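Local coordinates for citrate synthase (Metallosphaera sedula, PDB 6ABW), which probably condenses acetyl-CoA with oxaloacetate to give citrate and CoA, a step of the tricarboxylic acid cycle, at residues L77-V87 with V133-T141. Residues are numbered along the deposited sequence; the frame is centred on the assembly and turned at random.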
loop_
_atom_site.group_PDB
_atom_site.type_symbol
_atom_site.label_atom_id
_atom_site.label_comp_id
_atom_site.label_asym_id
_atom_site.label_seq_id
_atom_site.Cartn_x
_atom_site.Cartn_y
_atom_site.Cartn_z
ATOM N N LEU A 77 -14.943 -16.451 18.924
ATOM C CA LEU A 77 -14.811 -15.507 17.806
ATOM C C LEU A 77 -15.628 -14.285 17.995
ATOM O O LEU A 77 -15.127 -13.192 17.773
ATOM C CB LEU A 77 -15.171 -16.182 16.488
ATOM C CG LEU A 77 -15.302 -15.241 15.266
ATOM C CD1 LEU A 77 -13.990 -14.606 15.071
ATOM C CD2 LEU A 77 -15.617 -16.092 14.065
ATOM N N LYS A 78 -16.899 -14.421 18.343
ATOM C CA LYS A 78 -17.714 -13.302 18.649
ATOM C C LYS A 78 -17.206 -12.396 19.769
ATOM O O LYS A 78 -17.283 -11.168 19.631
ATOM C CB LYS A 78 -19.105 -13.772 18.965
ATOM C CG LYS A 78 -19.834 -14.278 17.739
ATOM C CD LYS A 78 -21.188 -14.800 18.139
ATOM C CE LYS A 78 -22.029 -15.035 16.888
ATOM N NZ LYS A 78 -23.326 -15.580 17.350
ATOM N N SER A 79 -16.741 -12.967 20.880
ATOM C CA SER A 79 -16.162 -12.143 21.977
ATOM C C SER A 79 -14.902 -11.385 21.491
ATOM O O SER A 79 -14.680 -10.234 21.881
ATOM C CB SER A 79 -15.697 -13.024 23.148
ATOM O OG SER A 79 -16.780 -13.758 23.586
ATOM N N ALA A 80 -14.105 -12.024 20.665
ATOM C CA ALA A 80 -12.880 -11.372 20.128
ATOM C C ALA A 80 -13.242 -10.173 19.211
ATOM O O ALA A 80 -12.646 -9.088 19.321
ATOM C CB ALA A 80 -12.037 -12.361 19.389
ATOM N N LEU A 81 -14.281 -10.344 18.379
ATOM C CA LEU A 81 -14.791 -9.214 17.598
ATOM C C LEU A 81 -15.263 -8.090 18.490
ATOM O O LEU A 81 -14.870 -6.934 18.312
ATOM C CB LEU A 81 -15.933 -9.620 16.661
ATOM C CG LEU A 81 -15.534 -10.527 15.550
ATOM C CD1 LEU A 81 -16.802 -11.171 14.961
ATOM C CD2 LEU A 81 -14.822 -9.753 14.421
ATOM N N ASP A 82 -16.066 -8.430 19.522
ATOM C CA ASP A 82 -16.603 -7.409 20.419
ATOM C C ASP A 82 -15.558 -6.574 21.121
ATOM O O ASP A 82 -15.713 -5.377 21.210
ATOM C CB ASP A 82 -17.490 -7.995 21.507
ATOM C CG ASP A 82 -18.819 -8.534 20.943
ATOM O OD1 ASP A 82 -19.220 -8.137 19.804
ATOM O OD2 ASP A 82 -19.486 -9.353 21.629
ATOM N N GLU A 83 -14.487 -7.206 21.513
ATOM C CA GLU A 83 -13.481 -6.441 22.306
ATOM C C GLU A 83 -12.592 -5.628 21.349
ATOM O O GLU A 83 -11.975 -4.695 21.783
ATOM C CB GLU A 83 -12.714 -7.344 23.251
ATOM C CG GLU A 83 -11.710 -8.226 22.607
ATOM C CD GLU A 83 -11.051 -9.245 23.539
ATOM O OE1 GLU A 83 -10.625 -10.330 23.012
ATOM O OE2 GLU A 83 -10.930 -8.967 24.768
ATOM N N ALA A 84 -12.571 -5.987 20.056
ATOM C CA ALA A 84 -11.720 -5.302 19.087
ATOM C C ALA A 84 -12.355 -4.044 18.471
ATOM O O ALA A 84 -11.630 -3.269 17.897
ATOM C CB ALA A 84 -11.320 -6.283 18.019
ATOM N N TYR A 85 -13.655 -3.826 18.549
ATOM C CA TYR A 85 -14.282 -2.663 17.866
ATOM C C TYR A 85 -13.682 -1.338 18.247
ATOM O O TYR A 85 -13.539 -0.479 17.395
ATOM C CB TYR A 85 -15.784 -2.570 18.132
ATOM C CG TYR A 85 -16.563 -3.671 17.446
ATOM C CD1 TYR A 85 -16.477 -3.838 16.050
ATOM C CD2 TYR A 85 -17.496 -4.427 18.146
ATOM C CE1 TYR A 85 -17.183 -4.841 15.400
ATOM C CE2 TYR A 85 -18.305 -5.366 17.507
ATOM C CZ TYR A 85 -18.107 -5.606 16.148
ATOM O OH TYR A 85 -18.894 -6.530 15.548
ATOM N N GLU A 86 -13.391 -1.147 19.537
ATOM C CA GLU A 86 -12.869 0.106 20.057
ATOM C C GLU A 86 -11.455 0.332 19.514
ATOM O O GLU A 86 -10.581 -0.559 19.555
ATOM C CB GLU A 86 -12.887 0.190 21.647
ATOM C CG GLU A 86 -12.320 -1.029 22.423
ATOM C CD GLU A 86 -12.937 -1.307 23.863
ATOM O OE1 GLU A 86 -12.858 -0.387 24.717
ATOM O OE2 GLU A 86 -13.449 -2.462 24.168
ATOM N N VAL A 87 -11.263 1.512 18.920
ATOM C CA VAL A 87 -9.923 1.977 18.508
ATOM C C VAL A 87 -9.588 3.293 19.192
ATOM O O VAL A 87 -10.470 3.948 19.664
ATOM C CB VAL A 87 -9.853 2.150 16.974
ATOM C CG1 VAL A 87 -10.116 0.762 16.343
ATOM C CG2 VAL A 87 -10.836 3.185 16.435
ATOM N N VAL A 133 -8.893 -11.433 12.917
ATOM C CA VAL A 133 -10.243 -11.246 13.492
ATOM C C VAL A 133 -10.418 -9.861 14.055
ATOM O O VAL A 133 -11.418 -9.207 13.817
ATOM C CB VAL A 133 -10.553 -12.291 14.590
ATOM C CG1 VAL A 133 -11.835 -11.932 15.374
ATOM C CG2 VAL A 133 -10.770 -13.646 13.929
ATOM N N LYS A 134 -9.395 -9.404 14.774
ATOM C CA LYS A 134 -9.463 -8.070 15.357
ATOM C C LYS A 134 -9.473 -6.993 14.218
ATOM O O LYS A 134 -10.135 -5.969 14.319
ATOM C CB LYS A 134 -8.274 -7.818 16.287
ATOM C CG LYS A 134 -8.406 -8.531 17.667
ATOM C CD LYS A 134 -7.286 -8.163 18.624
ATOM C CE LYS A 134 -6.047 -9.023 18.377
ATOM N NZ LYS A 134 -4.963 -8.515 19.250
ATOM N N LEU A 135 -8.717 -7.226 13.179
ATOM C CA LEU A 135 -8.689 -6.274 12.053
ATOM C C LEU A 135 -10.070 -6.170 11.384
ATOM O O LEU A 135 -10.491 -5.094 10.995
ATOM C CB LEU A 135 -7.597 -6.735 11.028
ATOM C CG LEU A 135 -7.404 -5.800 9.795
ATOM C CD1 LEU A 135 -5.989 -5.949 9.237
ATOM C CD2 LEU A 135 -8.395 -6.094 8.675
ATOM N N VAL A 136 -10.741 -7.292 11.180
ATOM C CA VAL A 136 -12.079 -7.303 10.552
ATOM C C VAL A 136 -13.084 -6.498 11.387
ATOM O O VAL A 136 -13.844 -5.677 10.865
ATOM C CB VAL A 136 -12.578 -8.741 10.296
ATOM C CG1 VAL A 136 -14.052 -8.696 9.921
ATOM C CG2 VAL A 136 -11.731 -9.331 9.157
ATOM N N ALA A 137 -13.054 -6.684 12.696
ATOM C CA ALA A 137 -13.813 -5.800 13.570
ATOM C C ALA A 137 -13.540 -4.346 13.447
ATOM O O ALA A 137 -14.453 -3.478 13.416
ATOM C CB ALA A 137 -13.519 -6.209 15.012
ATOM N N ARG A 138 -12.272 -4.024 13.396
ATOM C CA ARG A 138 -11.862 -2.640 13.277
ATOM C C ARG A 138 -12.198 -2.028 11.898
ATOM O O ARG A 138 -12.441 -0.853 11.801
ATOM C CB ARG A 138 -10.397 -2.512 13.631
ATOM C CG ARG A 138 -10.207 -2.799 15.128
ATOM C CD ARG A 138 -8.795 -3.055 15.517
ATOM N NE ARG A 138 -8.785 -3.314 16.952
ATOM C CZ ARG A 138 -7.784 -3.853 17.643
ATOM N NH1 ARG A 138 -6.696 -4.310 17.077
ATOM N NH2 ARG A 138 -7.926 -3.999 18.976
ATOM N N ALA A 139 -12.274 -2.879 10.871
ATOM C CA ALA A 139 -12.797 -2.470 9.556
ATOM C C ALA A 139 -14.213 -1.983 9.665
ATOM O O ALA A 139 -14.567 -0.978 9.055
ATOM C CB ALA A 139 -12.646 -3.567 8.515
ATOM N N SER A 140 -15.008 -2.654 10.500
ATOM C CA SER A 140 -16.377 -2.202 10.795
ATOM C C SER A 140 -16.387 -0.801 11.410
ATOM O O SER A 140 -17.107 0.114 10.941
ATOM C CB SER A 140 -17.066 -3.245 11.722
ATOM O OG SER A 140 -18.351 -2.814 12.031
ATOM N N THR A 141 -15.562 -0.604 12.428
ATOM C CA THR A 141 -15.460 0.703 13.058
ATOM C C THR A 141 -15.047 1.812 12.107
ATOM O O THR A 141 -15.635 2.879 12.078
ATOM C CB THR A 141 -14.479 0.596 14.202
ATOM O OG1 THR A 141 -14.936 -0.432 15.117
ATOM C CG2 THR A 141 -14.365 1.927 14.967
HETATM O O HOH W 1 -10.009 -2.784 20.773
HETATM O O HOH W 2 -19.754 -4.753 13.318
#
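A84 and A137 meet methyl to methyl (CB to CB 3.7 Å) where helix 71-84 packs on helix 128-151, a buried helix-helix contact in the mainly helical body of the citrate synthase subunit, away from the acetyl-CoA pocket. The short alanines let the axes of 77-84 and 133-141 approach to 8.2 Å, crossing at -49°. K134 lays its CG along the A84 methyl before its chain bends outward. One helical turn back, V133 turns CG1, anti to its backbone N (chi1 169°), into the row L77, A80 and L81; L77 CD1 presses on that methyl at 3.4 Å, a tight fit, and L81 CD2 meets both CG1 of V133 and CB of A137. Helix 56-65 packs beside this layer, H61 against L77 and L64 against V133.

From A84 onward the contact turns polar. The extended side chain of R138 brings NE to A84 O (3.0 Å, 152° at the hydrogen), in the carbonyl plane and on a lone pair. Its NH2 donates to water 1, which in turn donates to the carbonyls of E83 and E86, so one guanidinium reaches three carbonyls, A84 directly and two through solvent; NH1 is hydrogen-bonded to Y215 OH, and R138 makes a cation-pi contact with Y119. T141 OG1 donates to Y85 O at 2.7 Å, while V87 CG2 and T141 CG2 touch tip to tip. The Y85 ring puts its edge at A137 O (3.3 Å from CD1) and one face under L81 O; water 2 joins its OH, which also bonds a glycerol, to S140 OG, and both side chains pack on P158 and F164. The arrangement is that of an obliquely crossed helix pair with alanines at the crossing, the end of 77-87 held by arginine and threonine, within the mainly helical citrate synthase fold.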